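Acyl-CoA dehydrogenase FadE3 (Mycobacterium smegmatis, PDB 4IV6) is a flavoprotein of the acyl-CoA dehydrogenase family that carries dihydroflavine-adenine dinucleotide and assembles from four copies of its chain. Local coordinates at residues Leu33-Glu41 against Gly205-Glu213; Arg162-Thr173 against Val184-Phe195. All coordinates share one frame; numbering follows the deposited sequence.

In the fold
Both contacts involve the middle, beta-rich domain of the acyl-CoA dehydrogenase fold, and their centres lie about 22 Å apart. Contact 1 ties the end of helix 30-35, in the N-terminal helical domain, to the loop that leads into strand 211-216. Contact 2 is a hairpin, strands 166-172 and 184-190, and falls wholly within the 163 residues that separate the two halves of contact 1. The two meet where Glu210 of contact 1 forms a salt bridge with Arg163 of contact 2, which also makes a cation-pi contact with Tyr39. Tyr206 and Ser211 line the flavin pocket, so contact 1 links this pocket wall to the helical domain.

Contact 1 (Leu33-Glu41 against Gly205-Glu213); sequences LEHANTYPE and GYKGVESCE. With FDA (dihydroflavine-adenine dinucleotide), chain D.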
loop_
_atom_site.group_PDB
_atom_site.type_symbol
_atom_site.label_atom_id
_atom_site.label_comp_id
_atom_site.label_asym_id
_atom_site.label_seq_id
_atom_site.Cartn_x
_atom_site.Cartn_y
_atom_site.Cartn_z
ATOM N N LEU B 33 -11.412 -30.184 -13.661
ATOM C CA LEU B 33 -10.346 -30.923 -13.008
ATOM C C LEU B 33 -9.969 -30.266 -11.675
ATOM O O LEU B 33 -9.924 -30.951 -10.671
ATOM C CB LEU B 33 -9.098 -30.993 -13.890
ATOM C CG LEU B 33 -9.175 -31.730 -15.245
ATOM C CD1 LEU B 33 -7.935 -31.405 -16.046
ATOM C CD2 LEU B 33 -9.333 -33.242 -15.090
ATOM N N GLU B 34 -9.728 -28.942 -11.701
ATOM C CA GLU B 34 -9.192 -28.160 -10.542
ATOM C C GLU B 34 -10.210 -28.185 -9.435
ATOM O O GLU B 34 -9.856 -28.419 -8.277
ATOM C CB GLU B 34 -8.871 -26.702 -10.932
ATOM C CG GLU B 34 -8.011 -25.870 -9.950
ATOM C CD GLU B 34 -8.784 -25.255 -8.807
ATOM O OE1 GLU B 34 -10.009 -25.086 -8.901
ATOM O OE2 GLU B 34 -8.150 -24.894 -7.784
ATOM N N HIS B 35 -11.474 -27.977 -9.796
ATOM C CA HIS B 35 -12.556 -28.021 -8.815
ATOM C C HIS B 35 -12.620 -29.413 -8.168
ATOM O O HIS B 35 -12.844 -29.520 -6.968
ATOM C CB HIS B 35 -13.915 -27.635 -9.426
ATOM C CG HIS B 35 -15.081 -27.871 -8.502
ATOM N ND1 HIS B 35 -15.902 -28.980 -8.595
ATOM C CD2 HIS B 35 -15.544 -27.151 -7.452
ATOM C CE1 HIS B 35 -16.828 -28.923 -7.653
ATOM N NE2 HIS B 35 -16.632 -27.826 -6.943
ATOM N N ALA B 36 -12.386 -30.465 -8.940
ATOM C CA ALA B 36 -12.497 -31.855 -8.405
ATOM C C ALA B 36 -11.186 -32.396 -7.815
ATOM O O ALA B 36 -11.114 -33.536 -7.395
ATOM C CB ALA B 36 -13.008 -32.798 -9.483
ATOM N N ASN B 37 -10.147 -31.574 -7.794
ATOM C CA ASN B 37 -8.804 -31.998 -7.383
ATOM C C ASN B 37 -8.325 -33.239 -8.134
ATOM O O ASN B 37 -7.687 -34.103 -7.551
ATOM C CB ASN B 37 -8.736 -32.231 -5.868
ATOM C CG ASN B 37 -7.311 -32.285 -5.351
ATOM O OD1 ASN B 37 -6.446 -31.552 -5.809
ATOM N ND2 ASN B 37 -7.067 -33.147 -4.388
ATOM N N THR B 38 -8.627 -33.309 -9.436
ATOM C CA THR B 38 -8.283 -34.463 -10.261
ATOM C C THR B 38 -6.869 -34.331 -10.783
ATOM O O THR B 38 -6.472 -33.283 -11.288
ATOM C CB THR B 38 -9.292 -34.593 -11.434
ATOM O OG1 THR B 38 -10.607 -34.713 -10.896
ATOM C CG2 THR B 38 -8.978 -35.800 -12.347
ATOM N N TYR B 39 -6.084 -35.390 -10.662
ATOM C CA TYR B 39 -4.705 -35.324 -11.144
ATOM C C TYR B 39 -4.773 -35.248 -12.668
ATOM O O TYR B 39 -5.444 -36.053 -13.280
ATOM C CB TYR B 39 -3.874 -36.513 -10.671
ATOM C CG TYR B 39 -2.516 -36.584 -11.331
ATOM C CD1 TYR B 39 -1.499 -35.677 -11.003
ATOM C CD2 TYR B 39 -2.265 -37.536 -12.308
ATOM C CE1 TYR B 39 -0.253 -35.741 -11.637
ATOM C CE2 TYR B 39 -1.035 -37.620 -12.930
ATOM C CZ TYR B 39 -0.034 -36.723 -12.595
ATOM O OH TYR B 39 1.191 -36.829 -13.242
ATOM N N PRO B 40 -4.143 -34.218 -13.280
ATOM C CA PRO B 40 -4.317 -34.035 -14.723
ATOM C C PRO B 40 -3.366 -34.921 -15.541
ATOM O O PRO B 40 -2.397 -34.446 -16.141
ATOM C CB PRO B 40 -4.026 -32.557 -14.924
ATOM C CG PRO B 40 -3.062 -32.222 -13.848
ATOM C CD PRO B 40 -3.356 -33.133 -12.681
ATOM N N GLU B 41 -3.653 -36.210 -15.557
ATOM C CA GLU B 41 -2.749 -37.169 -16.140
ATOM C C GLU B 41 -2.551 -36.961 -17.646
ATOM O O GLU B 41 -1.430 -36.999 -18.129
ATOM C CB GLU B 41 -3.215 -38.580 -15.820
ATOM C CG GLU B 41 -2.234 -39.619 -16.313
ATOM C CD GLU B 41 -2.661 -41.025 -16.033
ATOM O OE1 GLU B 41 -3.867 -41.293 -15.828
ATOM O OE2 GLU B 41 -1.764 -41.874 -16.035
ATOM N N GLY B 205 -5.358 -23.832 -2.929
ATOM C CA GLY B 205 -5.189 -23.826 -4.397
ATOM C C GLY B 205 -4.070 -24.802 -4.756
ATOM O O GLY B 205 -3.793 -25.743 -4.000
ATOM N N TYR B 206 -3.463 -24.613 -5.928
ATOM C CA TYR B 206 -2.421 -25.520 -6.394
ATOM C C TYR B 206 -3.014 -26.922 -6.480
ATOM O O TYR B 206 -2.363 -27.884 -6.135
ATOM C CB TYR B 206 -1.234 -25.507 -5.410
ATOM C CG TYR B 206 0.104 -26.042 -5.926
ATOM C CD1 TYR B 206 0.257 -26.576 -7.217
ATOM C CD2 TYR B 206 1.211 -26.025 -5.115
ATOM C CE1 TYR B 206 1.491 -27.084 -7.644
ATOM C CE2 TYR B 206 2.439 -26.505 -5.530
ATOM C CZ TYR B 206 2.584 -27.017 -6.788
ATOM O OH TYR B 206 3.825 -27.480 -7.182
ATOM N N LYS B 207 -4.251 -27.023 -6.931
ATOM C CA LYS B 207 -4.949 -28.305 -6.927
ATOM C C LYS B 207 -4.523 -29.206 -8.104
ATOM O O LYS B 207 -3.833 -28.768 -9.009
ATOM C CB LYS B 207 -6.462 -28.063 -6.862
ATOM C CG LYS B 207 -6.855 -27.667 -5.427
ATOM C CD LYS B 207 -8.294 -27.265 -5.207
ATOM C CE LYS B 207 -9.184 -28.476 -5.082
ATOM N NZ LYS B 207 -10.626 -28.108 -5.277
ATOM N N GLY B 208 -4.901 -30.468 -8.062
ATOM C CA GLY B 208 -4.463 -31.420 -9.110
ATOM C C GLY B 208 -3.115 -32.067 -8.811
ATOM O O GLY B 208 -2.994 -33.300 -8.861
ATOM N N VAL B 209 -2.117 -31.233 -8.511
ATOM C CA VAL B 209 -0.797 -31.664 -7.993
ATOM C C VAL B 209 -0.833 -31.977 -6.500
ATOM O O VAL B 209 -1.284 -31.157 -5.701
ATOM C CB VAL B 209 0.261 -30.557 -8.220
ATOM C CG1 VAL B 209 1.541 -30.798 -7.409
ATOM C CG2 VAL B 209 0.579 -30.474 -9.704
ATOM N N GLU B 210 -0.328 -33.153 -6.129
ATOM C CA GLU B 210 -0.294 -33.569 -4.732
ATOM C C GLU B 210 0.893 -32.925 -4.010
ATOM O O GLU B 210 1.927 -32.727 -4.614
ATOM C CB GLU B 210 -0.273 -35.097 -4.615
ATOM C CG GLU B 210 1.066 -35.809 -4.859
ATOM C CD GLU B 210 1.501 -35.929 -6.319
ATOM O OE1 GLU B 210 0.844 -35.350 -7.220
ATOM O OE2 GLU B 210 2.513 -36.620 -6.575
ATOM N N SER B 211 0.693 -32.550 -2.745
ATOM C CA SER B 211 1.768 -32.235 -1.816
ATOM C C SER B 211 1.606 -33.127 -0.614
ATOM O O SER B 211 0.493 -33.254 -0.093
ATOM C CB SER B 211 1.734 -30.771 -1.403
ATOM O OG SER B 211 2.042 -29.976 -2.557
ATOM N N CYS B 212 2.698 -33.743 -0.189
ATOM C CA CYS B 212 2.640 -34.847 0.760
ATOM C C CYS B 212 3.561 -34.764 1.966
ATOM O O CYS B 212 4.634 -34.136 1.922
ATOM C CB CYS B 212 2.983 -36.135 0.016
ATOM S SG CYS B 212 1.948 -36.461 -1.435
ATOM N N GLU B 213 3.134 -35.438 3.024
ATOM C CA GLU B 213 4.014 -35.801 4.110
ATOM C C GLU B 213 4.772 -37.085 3.781
ATOM O O GLU B 213 4.187 -38.044 3.287
ATOM C CB GLU B 213 3.260 -35.978 5.418
ATOM C CG GLU B 213 4.191 -36.112 6.619
ATOM C CD GLU B 213 3.419 -36.292 7.922
ATOM O OE1 GLU B 213 3.466 -37.369 8.556
ATOM O OE2 GLU B 213 2.697 -35.348 8.261
HETATM P PA FDA D . 7.833 -21.176 9.111
HETATM O O1A FDA D . 9.311 -21.278 8.828
HETATM O O2A FDA D . 7.226 -21.918 10.269
HETATM O O5B FDA D . 7.470 -19.621 9.235
HETATM C C5B FDA D . 6.186 -19.146 9.702
HETATM C C4B FDA D . 6.157 -17.611 9.606
HETATM O O4B FDA D . 7.278 -17.022 10.293
HETATM C C3B FDA D . 6.280 -17.123 8.179
HETATM O O3B FDA D . 5.617 -15.846 8.058
HETATM C C2B FDA D . 7.779 -16.991 8.016
HETATM O O2B FDA D . 8.188 -16.107 6.976
HETATM C C1B FDA D . 8.138 -16.393 9.356
HETATM N N9A FDA D . 9.563 -16.599 9.735
HETATM C C8A FDA D . 10.119 -17.776 10.096
HETATM N N7A FDA D . 11.415 -17.599 10.421
HETATM C C5A FDA D . 11.686 -16.283 10.251
HETATM C C6A FDA D . 12.845 -15.419 10.405
HETATM N N6A FDA D . 14.002 -15.944 10.813
HETATM N N1A FDA D . 12.750 -14.100 10.129
HETATM C C2A FDA D . 11.578 -13.565 9.749
HETATM N N3A FDA D . 10.455 -14.298 9.576
HETATM C C4A FDA D . 10.458 -15.624 9.827
HETATM N N1 FDA D . 8.868 -27.608 0.468
HETATM C C2 FDA D . 9.667 -28.515 -0.085
HETATM O O2 FDA D . 10.718 -28.832 0.504
HETATM N N3 FDA D . 9.377 -29.102 -1.260
HETATM C C4 FDA D . 8.274 -28.853 -1.966
HETATM O O4 FDA D . 8.037 -29.455 -3.048
HETATM C C4X FDA D . 7.347 -27.834 -1.434
HETATM N N5 FDA D . 6.182 -27.510 -2.034
HETATM C C5X FDA D . 5.198 -26.919 -1.310
HETATM C C6 FDA D . 3.866 -26.942 -1.737
HETATM C C7 FDA D . 2.857 -26.304 -1.015
HETATM C C7M FDA D . 1.422 -26.368 -1.470
HETATM C C8 FDA D . 3.183 -25.600 0.162
HETATM C C8M FDA D . 2.166 -24.871 1.008
HETATM C C9 FDA D . 4.502 -25.585 0.589
HETATM C C9A FDA D . 5.512 -26.251 -0.122
HETATM N N10 FDA D . 6.834 -26.240 0.370
HETATM C C10 FDA D . 7.705 -27.234 -0.130
HETATM C "C1'" FDA D . 7.018 -25.860 1.775
HETATM C "C2'" FDA D . 7.405 -24.397 1.800
HETATM O "O2'" FDA D . 8.698 -24.195 1.229
HETATM C "C3'" FDA D . 7.359 -23.914 3.250
HETATM O "O3'" FDA D . 5.992 -23.737 3.608
HETATM C "C4'" FDA D . 8.095 -22.613 3.475
HETATM O "O4'" FDA D . 9.485 -22.967 3.562
HETATM C "C5'" FDA D . 7.700 -21.952 4.808
HETATM O "O5'" FDA D . 7.802 -22.915 5.832
HETATM P P FDA D . 6.899 -22.981 7.131
HETATM O O1P FDA D . 7.579 -24.046 7.968
HETATM O O2P FDA D . 5.475 -23.169 6.736
HETATM O O3P FDA D . 7.069 -21.498 7.743
HETATM O O HOH W 1 -11.340 -25.715 -6.522
HETATM O O HOH W 2 -5.486 -24.605 -8.284
#
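Lys207 covers the end of a helix with its ammonium group, NZ donating to two successive backbone carbonyls, Glu34 O and His35 O, at 3.1 Å each. It meets the first in the carbonyl plane on a lone pair and the second from well above the plane. The bend at chi3 (80°) turns the end of the lysine chain onto these oxygens, while its CD passes 3.5 Å from Glu34 OE2, the two side chains crossing at about a right angle. Waters bridge Glu34 OE1 to Lys207 NZ and Glu34 OE2 to Lys207 N; the carboxylate also forms a salt bridge with Arg357. The helix ends in a Schellman motif, with Asn37 at positive phi, and here the N-terminal helical domain of the acyl-CoA dehydrogenase fold meets the middle domain. Asn37 OD1 accepts Gly208 N at 2.9 Å in a nearly straight bond (173° at the hydrogen). Beyond it the backbones come close enough for CA-H...O contacts in both directions, Gly208 CA to Thr38 O and Tyr39 CA to Gly208 O, each 3.5 Å. Gly208 O also lies at the edge of the Tyr39 ring, 3.5 Å from CD1.

Contact 2 (Arg162-Thr173 against Val184-Phe195); sequences RRSDLVALMCKT and VSILLVEKVPGF
Val167 with Val189, Leu169 with Leu187 and Cys171 with Ser185 are the hydrogen-bonded pairs of an antiparallel beta hairpin, strands 166-172 and 184-190, in the middle domain of the acyl-CoA dehydrogenase fold. Each is joined by two backbone bonds, of which Leu169 N to Leu187 O measures 2.8 Å. The side chains of these pairs share one face. There Leu169 CB lies 3.9 Å from Val189 CG2, and Cys171 SG meets Leu187 CG at 3.8 Å. On the other face the side chains of Leu166 and Leu188 cross obliquely, CD1 of the first 3.7 Å from CB of the second, Ala168 touches Ile186, and Met170 CG presses against Val184 CG1 at 3.4 Å, a tight carbon pair. With CG anti to the backbone N (chi1 -175°), the methionine reaches this valine on the partner strand. At one end Thr173 OG1 and Ser185 OG share a hydrogen bond of 2.7 Å. At the other, Lys191 crosses Asp165 at about a right angle and forms a salt bridge with it, the hydrogen bond from NZ to OD1 weak at 3.3 Å. The bend at chi2 of Lys191 brings its CD over one face of the Phe195 ring, toward the rim, and the bend at chi4 turns NZ; the edge of that ring receives Val167 CG2. Lys191 NZ also donates to Ser164 O at 2.7 Å, approaching from above the carbonyl plane.

Further out, Met170 and Val184 pack on Phe235 of helix 234-270, and Leu169 and Leu187 on strand 148-159; strand 122-125 continues the sheet beside 166-172. Ser185 OG also bonds Gly232 N, and Lys191 NZ has a further hydrogen bond to Ala161 O.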
loop_
_atom_site.group_PDB
_atom_site.type_symbol
_atom_site.label_atom_id
_atom_site.label_comp_id
_atom_site.label_asym_id
_atom_site.label_seq_id
_atom_site.Cartn_x
_atom_site.Cartn_y
_atom_site.Cartn_z
ATOM N N ARG B 162 4.273 -38.267 -4.858
ATOM C CA ARG B 162 3.715 -39.569 -5.236
ATOM C C ARG B 162 4.121 -39.924 -6.679
ATOM O O ARG B 162 4.551 -41.036 -6.969
ATOM C CB ARG B 162 2.184 -39.537 -5.102
ATOM C CG ARG B 162 1.498 -40.892 -5.067
ATOM C CD ARG B 162 0.001 -40.838 -4.714
ATOM N NE ARG B 162 -0.309 -40.082 -3.475
ATOM C CZ ARG B 162 -0.097 -40.512 -2.231
ATOM N NH1 ARG B 162 0.460 -41.704 -1.979
ATOM N NH2 ARG B 162 -0.439 -39.745 -1.207
ATOM N N ARG B 163 4.010 -38.952 -7.567
ATOM C CA ARG B 163 4.307 -39.153 -8.990
ATOM C C ARG B 163 5.822 -39.141 -9.272
ATOM O O ARG B 163 6.235 -39.589 -10.326
ATOM C CB ARG B 163 3.653 -38.059 -9.846
ATOM C CG ARG B 163 2.120 -37.878 -9.800
ATOM C CD ARG B 163 1.392 -39.161 -9.606
ATOM N NE ARG B 163 -0.067 -39.187 -9.781
ATOM C CZ ARG B 163 -1.026 -38.638 -9.015
ATOM N NH1 ARG B 163 -0.795 -37.757 -8.015
ATOM N NH2 ARG B 163 -2.286 -38.943 -9.328
ATOM N N SER B 164 6.639 -38.602 -8.352
ATOM C CA SER B 164 8.082 -38.528 -8.533
ATOM C C SER B 164 8.785 -39.728 -7.907
ATOM O O SER B 164 8.683 -39.953 -6.695
ATOM C CB SER B 164 8.660 -37.258 -7.910
ATOM O OG SER B 164 8.131 -36.108 -8.528
ATOM N N ASP B 165 9.524 -40.484 -8.703
ATOM C CA ASP B 165 10.236 -41.612 -8.133
ATOM C C ASP B 165 11.718 -41.367 -7.825
ATOM O O ASP B 165 12.421 -42.300 -7.441
ATOM C CB ASP B 165 10.014 -42.838 -8.998
ATOM C CG ASP B 165 8.605 -43.412 -8.809
ATOM O OD1 ASP B 165 7.866 -42.979 -7.879
ATOM O OD2 ASP B 165 8.234 -44.296 -9.578
ATOM N N LEU B 166 12.173 -40.122 -7.967
ATOM C CA LEU B 166 13.460 -39.700 -7.387
ATOM C C LEU B 166 13.231 -38.456 -6.563
ATOM O O LEU B 166 12.613 -37.508 -7.024
ATOM C CB LEU B 166 14.492 -39.412 -8.460
ATOM C CG LEU B 166 15.888 -38.979 -7.992
ATOM C CD1 LEU B 166 16.596 -40.122 -7.287
ATOM C CD2 LEU B 166 16.682 -38.505 -9.181
ATOM N N VAL B 167 13.723 -38.461 -5.333
ATOM C CA VAL B 167 13.531 -37.331 -4.425
ATOM C C VAL B 167 14.918 -36.862 -3.970
ATOM O O VAL B 167 15.731 -37.661 -3.500
ATOM C CB VAL B 167 12.626 -37.748 -3.242
ATOM C CG1 VAL B 167 12.514 -36.621 -2.217
ATOM C CG2 VAL B 167 11.242 -38.147 -3.740
ATOM N N ALA B 168 15.214 -35.593 -4.202
ATOM C CA ALA B 168 16.425 -34.979 -3.696
ATOM C C ALA B 168 16.168 -34.558 -2.247
ATOM O O ALA B 168 15.506 -33.558 -1.975
ATOM C CB ALA B 168 16.829 -33.789 -4.547
ATOM N N LEU B 169 16.707 -35.342 -1.325
ATOM C CA LEU B 169 16.381 -35.226 0.091
ATOM C C LEU B 169 17.489 -34.508 0.829
ATOM O O LEU B 169 18.601 -35.019 0.896
ATOM C CB LEU B 169 16.230 -36.617 0.700
ATOM C CG LEU B 169 15.801 -36.682 2.162
ATOM C CD1 LEU B 169 14.343 -36.239 2.334
ATOM C CD2 LEU B 169 15.960 -38.090 2.680
ATOM N N MET B 170 17.185 -33.357 1.417
ATOM C CA MET B 170 18.166 -32.660 2.248
ATOM C C MET B 170 18.033 -33.233 3.642
ATOM O O MET B 170 16.925 -33.280 4.203
ATOM C CB MET B 170 17.937 -31.156 2.245
ATOM C CG MET B 170 19.016 -30.368 2.994
ATOM S SD MET B 170 18.730 -28.575 2.988
ATOM C CE MET B 170 19.306 -28.152 1.379
ATOM N N CYS B 171 19.154 -33.699 4.178
ATOM C CA CYS B 171 19.170 -34.421 5.448
ATOM C C CYS B 171 20.514 -34.282 6.140
ATOM O O CYS B 171 21.474 -33.833 5.542
ATOM C CB CYS B 171 18.827 -35.884 5.219
ATOM S SG CYS B 171 19.871 -36.720 4.019
ATOM N N LYS B 172 20.562 -34.614 7.427
ATOM C CA LYS B 172 21.781 -34.522 8.208
ATOM C C LYS B 172 22.575 -35.811 8.130
ATOM O O LYS B 172 22.193 -36.828 8.736
ATOM C CB LYS B 172 21.479 -34.158 9.674
ATOM C CG LYS B 172 21.011 -32.704 9.861
ATOM C CD LYS B 172 20.684 -32.385 11.312
ATOM C CE LYS B 172 20.404 -30.903 11.479
ATOM N NZ LYS B 172 19.757 -30.558 12.761
ATOM N N THR B 173 23.690 -35.760 7.403
ATOM C CA THR B 173 24.658 -36.871 7.389
ATOM C C THR B 173 25.556 -36.835 8.608
ATOM O O THR B 173 26.128 -37.858 8.959
ATOM C CB THR B 173 25.515 -36.929 6.108
ATOM O OG1 THR B 173 25.975 -35.610 5.764
ATOM C CG2 THR B 173 24.672 -37.512 4.959
ATOM N N VAL B 184 25.027 -31.207 6.760
ATOM C CA VAL B 184 23.841 -31.344 5.888
ATOM C C VAL B 184 24.233 -31.651 4.460
ATOM O O VAL B 184 25.078 -30.953 3.886
ATOM C CB VAL B 184 22.974 -30.064 5.931
ATOM C CG1 VAL B 184 21.844 -30.122 4.932
ATOM C CG2 VAL B 184 22.374 -29.906 7.328
ATOM N N SER B 185 23.606 -32.675 3.887
ATOM C CA SER B 185 23.887 -33.131 2.544
ATOM C C SER B 185 22.595 -33.349 1.801
ATOM O O SER B 185 21.514 -33.284 2.385
ATOM C CB SER B 185 24.666 -34.459 2.578
ATOM O OG SER B 185 25.810 -34.340 3.408
ATOM N N ILE B 186 22.708 -33.617 0.511
ATOM C CA ILE B 186 21.564 -33.979 -0.298
ATOM C C ILE B 186 21.773 -35.389 -0.840
ATOM O O ILE B 186 22.840 -35.699 -1.367
ATOM C CB ILE B 186 21.374 -32.986 -1.434
ATOM C CG1 ILE B 186 20.967 -31.606 -0.872
ATOM C CG2 ILE B 186 20.331 -33.506 -2.421
ATOM C CD1 ILE B 186 20.967 -30.510 -1.930
ATOM N N LEU B 187 20.770 -36.241 -0.668
ATOM C CA LEU B 187 20.804 -37.600 -1.172
ATOM C C LEU B 187 19.710 -37.756 -2.209
ATOM O O LEU B 187 18.608 -37.206 -2.047
ATOM C CB LEU B 187 20.582 -38.628 -0.048
ATOM C CG LEU B 187 21.476 -38.639 1.209
ATOM C CD1 LEU B 187 21.176 -39.880 2.054
ATOM C CD2 LEU B 187 22.942 -38.590 0.895
ATOM N N LEU B 188 20.018 -38.488 -3.277
ATOM C CA LEU B 188 19.056 -38.795 -4.319
ATOM C C LEU B 188 18.407 -40.121 -3.941
ATOM O O LEU B 188 18.988 -41.149 -4.101
ATOM C CB LEU B 188 19.757 -38.913 -5.678
ATOM C CG LEU B 188 20.637 -37.712 -6.039
ATOM C CD1 LEU B 188 21.416 -37.967 -7.302
ATOM C CD2 LEU B 188 19.766 -36.499 -6.192
ATOM N N VAL B 189 17.192 -40.063 -3.434
ATOM C CA VAL B 189 16.500 -41.200 -2.845
ATOM C C VAL B 189 15.398 -41.714 -3.759
ATOM O O VAL B 189 14.488 -40.967 -4.128
ATOM C CB VAL B 189 15.854 -40.740 -1.524
ATOM C CG1 VAL B 189 15.115 -41.883 -0.833
ATOM C CG2 VAL B 189 16.952 -40.185 -0.622
ATOM N N GLU B 190 15.479 -42.989 -4.099
ATOM C CA GLU B 190 14.404 -43.670 -4.787
ATOM C C GLU B 190 13.350 -44.199 -3.786
ATOM O O GLU B 190 13.540 -44.160 -2.571
ATOM C CB GLU B 190 14.966 -44.831 -5.639
ATOM C CG GLU B 190 16.045 -44.371 -6.598
ATOM C CD GLU B 190 16.565 -45.485 -7.497
ATOM O OE1 GLU B 190 16.176 -46.655 -7.339
ATOM O OE2 GLU B 190 17.362 -45.185 -8.368
ATOM N N LYS B 191 12.246 -44.695 -4.318
ATOM C CA LYS B 191 11.154 -45.226 -3.506
ATOM C C LYS B 191 11.501 -46.608 -2.891
ATOM O O LYS B 191 11.012 -47.640 -3.331
ATOM C CB LYS B 191 9.872 -45.291 -4.339
ATOM C CG LYS B 191 9.323 -43.932 -4.796
ATOM C CD LYS B 191 8.764 -43.128 -3.637
ATOM C CE LYS B 191 8.480 -41.671 -3.994
ATOM N NZ LYS B 191 7.334 -41.536 -4.916
ATOM N N VAL B 192 12.344 -46.598 -1.864
ATOM C CA VAL B 192 12.841 -47.789 -1.212
ATOM C C VAL B 192 11.952 -48.191 -0.015
ATOM O O VAL B 192 11.152 -47.384 0.470
ATOM C CB VAL B 192 14.284 -47.570 -0.728
ATOM C CG1 VAL B 192 15.164 -47.220 -1.914
ATOM C CG2 VAL B 192 14.351 -46.471 0.330
ATOM N N PRO B 193 12.087 -49.443 0.448
ATOM C CA PRO B 193 11.364 -49.856 1.638
ATOM C C PRO B 193 11.678 -48.911 2.804
ATOM O O PRO B 193 12.822 -48.535 2.994
ATOM C CB PRO B 193 11.878 -51.298 1.884
ATOM C CG PRO B 193 12.196 -51.791 0.501
ATOM C CD PRO B 193 12.802 -50.573 -0.178
ATOM N N GLY B 194 10.655 -48.457 3.508
ATOM C CA GLY B 194 10.860 -47.546 4.628
ATOM C C GLY B 194 10.584 -46.086 4.261
ATOM O O GLY B 194 10.579 -45.223 5.131
ATOM N N PHE B 195 10.385 -45.806 2.974
ATOM C CA PHE B 195 10.099 -44.442 2.516
ATOM C C PHE B 195 8.599 -44.397 2.220
ATOM O O PHE B 195 8.157 -44.911 1.189
ATOM C CB PHE B 195 10.943 -44.152 1.258
ATOM C CG PHE B 195 10.712 -42.806 0.611
ATOM C CD1 PHE B 195 9.747 -41.909 1.053
ATOM C CD2 PHE B 195 11.445 -42.477 -0.503
ATOM C CE1 PHE B 195 9.546 -40.704 0.414
ATOM C CE2 PHE B 195 11.262 -41.272 -1.149
ATOM C CZ PHE B 195 10.303 -40.383 -0.684
HETATM O O HOH W 3 11.874 -45.041 -7.115
#